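PDB 7DMB: putative methyltransferase from Emericella variicolor, which probably transfers methyl groups from S-adenosyl-L-methionine as a trans-acting methyltransferase of calbistrin biosynthesis, and binds S-adenosyl-L-homocysteine. Local coordinates for residues 60-72 / 120-134. Residues are numbered along the deposited sequence; the frame is centred on the assembly and turned at random.
Sequences EMIARMWVLCAIQ and DGERLKAMNEMRERV
M130 enters a hole formed by M61, R64, M65 and L68, a knobs-into-holes arrangement. Its CB lies 3.8 Å from SD of M65. Further out, SD meets the extended aliphatic chain of R64, with CD at 3.6 Å, and also approaches CD1 of L68. The bend at chi3 (47°) then carries CE back against helix 56-79, 3.1 Å from O of M61 and flanked by CG of M61 and CB of M65. M127 is the next knob, set among M65, L68, C69 and Q72: its CG packs on CB of L68, and its CE ends 3.7 Å from SG of C69. L68 answers from the opposite helix, its CD2 meeting CG of R123.

The polar end is built round Q72. R123 NE donates to Q72 OE1 at 2.6 Å, almost in line with the C=O bond (C=O...N 162°) and in the guanidinium plane. Q72 NE2 gives a more tilted bond to D120 O (3.0 Å), which also accepts the helical N-H of L124 from the other face of the carbonyl plane. NH2 of R123 forms a salt bridge to OD1 of D120 and NH1 bonds O of L115, while CG2 of I71 lies over one guanidinium face.

The two helices run roughly antiparallel, 146° between their directions, with segment axes 9.9 Å apart. This is helical packing away from the cofactor pocket: W147 and Y150 of helix 140-157 touch M127, and Y150 also touches Q72, while L115 of helix 112-117 touches R64, L68 and I71, and F101 of helix 85-101 also reaches I71.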
loop_
_atom_site.group_PDB
_atom_site.type_symbol
_atom_site.label_atom_id
_atom_site.label_comp_id
_atom_site.label_asym_id
_atom_site.label_seq_id
_atom_site.Cartn_x
_atom_site.Cartn_y
_atom_site.Cartn_z
ATOM N N GLU A 60 13.368 -11.421 0.369
ATOM C CA GLU A 60 14.722 -11.488 -0.179
ATOM C C GLU A 60 14.721 -11.930 -1.632
ATOM O O GLU A 60 15.604 -11.528 -2.397
ATOM C CB GLU A 60 15.586 -12.430 0.654
ATOM C CG GLU A 60 15.901 -11.880 2.031
ATOM C CD GLU A 60 16.180 -12.959 3.048
ATOM O OE1 GLU A 60 16.412 -14.117 2.642
ATOM O OE2 GLU A 60 16.162 -12.642 4.257
ATOM N N MET A 61 13.748 -12.757 -2.029
ATOM C CA MET A 61 13.579 -13.049 -3.448
ATOM C C MET A 61 13.230 -11.780 -4.217
ATOM O O MET A 61 13.772 -11.530 -5.301
ATOM C CB MET A 61 12.494 -14.105 -3.633
ATOM C CG MET A 61 12.457 -14.731 -5.008
ATOM S SD MET A 61 10.859 -15.480 -5.362
ATOM C CE MET A 61 10.822 -16.734 -4.086
ATOM N N ILE A 62 12.325 -10.965 -3.652
ATOM C CA ILE A 62 11.925 -9.699 -4.266
ATOM C C ILE A 62 13.118 -8.757 -4.355
ATOM O O ILE A 62 13.409 -8.183 -5.410
ATOM C CB ILE A 62 10.773 -9.062 -3.464
ATOM C CG1 ILE A 62 9.459 -9.788 -3.736
ATOM C CG2 ILE A 62 10.637 -7.564 -3.767
ATOM C CD1 ILE A 62 8.369 -9.392 -2.796
ATOM N N ALA A 63 13.809 -8.566 -3.234
ATOM C CA ALA A 63 14.927 -7.641 -3.220
ATOM C C ALA A 63 15.961 -8.051 -4.254
ATOM O O ALA A 63 16.441 -7.222 -5.038
ATOM C CB ALA A 63 15.537 -7.593 -1.819
ATOM N N ARG A 64 16.293 -9.348 -4.276
ATOM C CA ARG A 64 17.227 -9.894 -5.251
ATOM C C ARG A 64 16.819 -9.534 -6.670
ATOM O O ARG A 64 17.665 -9.151 -7.493
ATOM C CB ARG A 64 17.302 -11.415 -5.094
ATOM C CG ARG A 64 18.178 -12.104 -6.128
ATOM C CD ARG A 64 18.105 -13.620 -5.989
ATOM N NE ARG A 64 18.947 -14.301 -6.965
ATOM C CZ ARG A 64 20.258 -14.479 -6.828
ATOM N NH1 ARG A 64 20.893 -14.024 -5.755
ATOM N NH2 ARG A 64 20.939 -15.116 -7.773
ATOM N N MET A 65 15.519 -9.620 -6.962
ATOM C CA MET A 65 15.048 -9.402 -8.322
ATOM C C MET A 65 15.133 -7.936 -8.713
ATOM O O MET A 65 15.629 -7.608 -9.799
ATOM C CB MET A 65 13.614 -9.883 -8.485
ATOM C CG MET A 65 13.103 -9.619 -9.886
ATOM S SD MET A 65 13.844 -10.782 -11.057
ATOM C CE MET A 65 13.185 -10.225 -12.618
ATOM N N TRP A 66 14.608 -7.035 -7.865
ATOM C CA TRP A 66 14.635 -5.634 -8.266
ATOM C C TRP A 66 16.055 -5.096 -8.255
ATOM O O TRP A 66 16.360 -4.187 -9.026
ATOM C CB TRP A 66 13.678 -4.774 -7.418
ATOM C CG TRP A 66 14.190 -4.249 -6.087
ATOM C CD1 TRP A 66 13.834 -4.702 -4.839
ATOM C CD2 TRP A 66 15.094 -3.154 -5.868
ATOM N NE1 TRP A 66 14.474 -3.973 -3.868
ATOM C CE2 TRP A 66 15.257 -3.018 -4.470
ATOM C CE3 TRP A 66 15.793 -2.281 -6.714
ATOM C CZ2 TRP A 66 16.088 -2.050 -3.904
ATOM C CZ3 TRP A 66 16.628 -1.315 -6.138
ATOM C CH2 TRP A 66 16.764 -1.212 -4.753
ATOM N N VAL A 67 16.945 -5.664 -7.435
ATOM C CA VAL A 67 18.353 -5.266 -7.507
ATOM C C VAL A 67 18.960 -5.688 -8.847
ATOM O O VAL A 67 19.725 -4.938 -9.467
ATOM C CB VAL A 67 19.151 -5.849 -6.321
ATOM C CG1 VAL A 67 20.669 -5.748 -6.591
ATOM C CG2 VAL A 67 18.787 -5.139 -5.011
ATOM N N LEU A 68 18.642 -6.899 -9.305
ATOM C CA LEU A 68 19.130 -7.356 -10.604
ATOM C C LEU A 68 18.629 -6.460 -11.737
ATOM O O LEU A 68 19.415 -6.023 -12.589
ATOM C CB LEU A 68 18.707 -8.807 -10.835
ATOM C CG LEU A 68 19.494 -9.906 -10.121
ATOM C CD1 LEU A 68 18.637 -11.194 -10.033
ATOM C CD2 LEU A 68 20.801 -10.188 -10.864
ATOM N N CYS A 69 17.315 -6.201 -11.785
ATOM C CA CYS A 69 16.792 -5.265 -12.783
ATOM C C CYS A 69 17.449 -3.891 -12.679
ATOM O O CYS A 69 17.729 -3.263 -13.707
ATOM C CB CYS A 69 15.269 -5.097 -12.662
ATOM S SG CYS A 69 14.292 -6.648 -12.497
ATOM N N ALA A 70 17.639 -3.382 -11.451
ATOM C CA ALA A 70 18.198 -2.045 -11.282
ATOM C C ALA A 70 19.620 -1.979 -11.827
ATOM O O ALA A 70 19.989 -1.005 -12.488
ATOM C CB ALA A 70 18.161 -1.625 -9.812
ATOM N N ILE A 71 20.425 -3.014 -11.569
ATOM C CA ILE A 71 21.762 -3.113 -12.162
ATOM C C ILE A 71 21.667 -3.122 -13.681
ATOM O O ILE A 71 22.397 -2.408 -14.378
ATOM C CB ILE A 71 22.479 -4.377 -11.653
ATOM C CG1 ILE A 71 22.724 -4.309 -10.138
ATOM C CG2 ILE A 71 23.792 -4.603 -12.439
ATOM C CD1 ILE A 71 23.067 -5.682 -9.502
ATOM N N GLN A 72 20.741 -3.929 -14.210
ATOM C CA GLN A 72 20.561 -4.070 -15.647
ATOM C C GLN A 72 20.067 -2.791 -16.294
ATOM O O GLN A 72 20.184 -2.651 -17.510
ATOM C CB GLN A 72 19.578 -5.217 -15.936
ATOM C CG GLN A 72 19.811 -5.947 -17.254
ATOM C CD GLN A 72 21.051 -6.826 -17.242
ATOM O OE1 GLN A 72 21.737 -6.941 -16.235
ATOM N NE2 GLN A 72 21.336 -7.455 -18.370
ATOM N N ASP A 120 26.251 -9.033 -18.194
ATOM C CA ASP A 120 24.913 -8.630 -18.627
ATOM C C ASP A 120 24.075 -9.842 -19.023
ATOM O O ASP A 120 22.903 -9.947 -18.640
ATOM C CB ASP A 120 24.996 -7.645 -19.797
ATOM C CG ASP A 120 25.517 -6.271 -19.379
ATOM O OD1 ASP A 120 25.223 -5.842 -18.240
ATOM O OD2 ASP A 120 26.209 -5.613 -20.192
ATOM N N GLY A 121 24.668 -10.776 -19.776
ATOM C CA GLY A 121 23.918 -11.937 -20.229
ATOM C C GLY A 121 23.574 -12.890 -19.099
ATOM O O GLY A 121 22.469 -13.439 -19.049
ATOM N N GLU A 122 24.511 -13.094 -18.170
ATOM C CA GLU A 122 24.226 -13.938 -17.022
ATOM C C GLU A 122 23.181 -13.314 -16.104
ATOM O O GLU A 122 22.387 -14.042 -15.492
ATOM C CB GLU A 122 25.515 -14.222 -16.261
ATOM C CG GLU A 122 26.231 -15.459 -16.752
ATOM C CD GLU A 122 25.433 -16.735 -16.506
ATOM O OE1 GLU A 122 24.867 -17.258 -17.481
ATOM O OE2 GLU A 122 25.363 -17.204 -15.342
ATOM N N ARG A 123 23.159 -11.978 -15.992
ATOM C CA ARG A 123 22.136 -11.312 -15.188
ATOM C C ARG A 123 20.752 -11.493 -15.807
ATOM O O ARG A 123 19.768 -11.766 -15.104
ATOM C CB ARG A 123 22.466 -9.829 -15.040
ATOM C CG ARG A 123 23.171 -9.465 -13.731
ATOM C CD ARG A 123 23.169 -7.965 -13.511
ATOM N NE ARG A 123 23.792 -7.276 -14.636
ATOM C CZ ARG A 123 25.096 -7.017 -14.733
ATOM N NH1 ARG A 123 25.922 -7.373 -13.764
ATOM N NH2 ARG A 123 25.574 -6.397 -15.805
ATOM N N LEU A 124 20.658 -11.335 -17.126
ATOM C CA LEU A 124 19.405 -11.629 -17.807
ATOM C C LEU A 124 18.964 -13.067 -17.543
ATOM O O LEU A 124 17.769 -13.334 -17.346
ATOM C CB LEU A 124 19.564 -11.377 -19.306
ATOM C CG LEU A 124 19.152 -10.013 -19.869
ATOM C CD1 LEU A 124 19.192 -10.067 -21.396
ATOM C CD2 LEU A 124 17.753 -9.587 -19.379
ATOM N N LYS A 125 19.920 -14.003 -17.507
ATOM C CA LYS A 125 19.581 -15.402 -17.241
ATOM C C LYS A 125 19.029 -15.582 -15.833
ATOM O O LYS A 125 18.053 -16.312 -15.625
ATOM C CB LYS A 125 20.809 -16.292 -17.444
ATOM C CG LYS A 125 20.547 -17.803 -17.226
ATOM C CD LYS A 125 21.822 -18.515 -16.741
ATOM C CE LYS A 125 21.665 -20.022 -16.740
ATOM N NZ LYS A 125 21.105 -20.493 -18.036
ATOM N N ALA A 126 19.647 -14.923 -14.854
ATOM C CA ALA A 126 19.143 -14.968 -13.486
ATOM C C ALA A 126 17.759 -14.328 -13.374
ATOM O O ALA A 126 16.870 -14.879 -12.720
ATOM C CB ALA A 126 20.142 -14.285 -12.548
ATOM N N MET A 127 17.553 -13.169 -14.012
ATOM C CA MET A 127 16.239 -12.540 -13.966
ATOM C C MET A 127 15.167 -13.459 -14.546
ATOM O O MET A 127 14.077 -13.595 -13.977
ATOM C CB MET A 127 16.267 -11.195 -14.705
ATOM C CG MET A 127 16.958 -10.038 -13.944
ATOM S SD MET A 127 17.612 -8.758 -15.061
ATOM C CE MET A 127 16.122 -7.854 -15.416
ATOM N N ASN A 128 15.472 -14.149 -15.645
ATOM C CA ASN A 128 14.445 -14.987 -16.258
ATOM C C ASN A 128 14.201 -16.267 -15.470
ATOM O O ASN A 128 13.071 -16.782 -15.468
ATOM C CB ASN A 128 14.818 -15.273 -17.707
ATOM C CG ASN A 128 14.618 -14.052 -18.586
ATOM O OD1 ASN A 128 13.661 -13.301 -18.393
ATOM N ND2 ASN A 128 15.524 -13.829 -19.528
ATOM N N GLU A 129 15.232 -16.775 -14.791
ATOM C CA GLU A 129 15.048 -17.881 -13.860
ATOM C C GLU A 129 14.136 -17.494 -12.698
ATOM O O GLU A 129 13.392 -18.339 -12.186
ATOM C CB GLU A 129 16.406 -18.340 -13.322
ATOM C CG GLU A 129 16.989 -19.573 -13.991
ATOM C CD GLU A 129 18.517 -19.532 -14.097
ATOM O OE1 GLU A 129 19.178 -18.917 -13.218
ATOM O OE2 GLU A 129 19.049 -20.111 -15.070
ATOM N N MET A 130 14.194 -16.239 -12.246
ATOM C CA MET A 130 13.353 -15.840 -11.124
ATOM C C MET A 130 11.895 -15.689 -11.558
ATOM O O MET A 130 10.979 -16.110 -10.838
ATOM C CB MET A 130 13.897 -14.560 -10.505
ATOM C CG MET A 130 15.285 -14.756 -9.892
ATOM S SD MET A 130 15.699 -13.463 -8.710
ATOM C CE MET A 130 14.179 -13.427 -7.777
ATOM N N ARG A 131 11.668 -15.134 -12.752
ATOM C CA ARG A 131 10.322 -15.094 -13.315
ATOM C C ARG A 131 9.754 -16.495 -13.477
ATOM O O ARG A 131 8.620 -16.771 -13.065
ATOM C CB ARG A 131 10.345 -14.369 -14.653
ATOM C CG ARG A 131 10.894 -12.970 -14.535
ATOM C CD ARG A 131 11.192 -12.388 -15.890
ATOM N NE ARG A 131 9.965 -12.090 -16.631
ATOM C CZ ARG A 131 9.880 -12.112 -17.954
ATOM N NH1 ARG A 131 10.949 -12.428 -18.676
ATOM N NH2 ARG A 131 8.737 -11.813 -18.555
ATOM N N GLU A 132 10.539 -17.398 -14.072
ATOM C CA GLU A 132 10.062 -18.752 -14.309
ATOM C C GLU A 132 9.726 -19.449 -12.999
ATOM O O GLU A 132 8.730 -20.181 -12.917
ATOM C CB GLU A 132 11.110 -19.546 -15.094
ATOM C CG GLU A 132 10.556 -20.719 -15.870
ATOM C CD GLU A 132 9.998 -21.823 -14.974
ATOM O OE1 GLU A 132 10.620 -22.135 -13.936
ATOM O OE2 GLU A 132 8.933 -22.378 -15.313
ATOM N N ARG A 133 10.548 -19.235 -11.967
ATOM C CA ARG A 133 10.294 -19.834 -10.663
ATOM C C ARG A 133 8.919 -19.455 -10.084
ATOM O O ARG A 133 8.256 -20.292 -9.459
ATOM C CB ARG A 133 11.406 -19.413 -9.699
ATOM C CG ARG A 133 11.777 -20.438 -8.648
ATOM C CD ARG A 133 13.172 -20.159 -8.108
ATOM N NE ARG A 133 13.237 -18.968 -7.261
ATOM C CZ ARG A 133 13.556 -18.986 -5.971
ATOM N NH1 ARG A 133 13.841 -20.141 -5.384
ATOM N NH2 ARG A 133 13.605 -17.862 -5.274
ATOM N N VAL A 134 8.480 -18.203 -10.270
ATOM C CA VAL A 134 7.301 -17.691 -9.581
ATOM C C VAL A 134 6.063 -17.663 -10.464
ATOM O O VAL A 134 4.975 -17.279 -9.990
ATOM C CB VAL A 134 7.556 -16.291 -8.995
ATOM C CG1 VAL A 134 8.732 -16.319 -8.049
ATOM C CG2 VAL A 134 7.796 -15.285 -10.104
#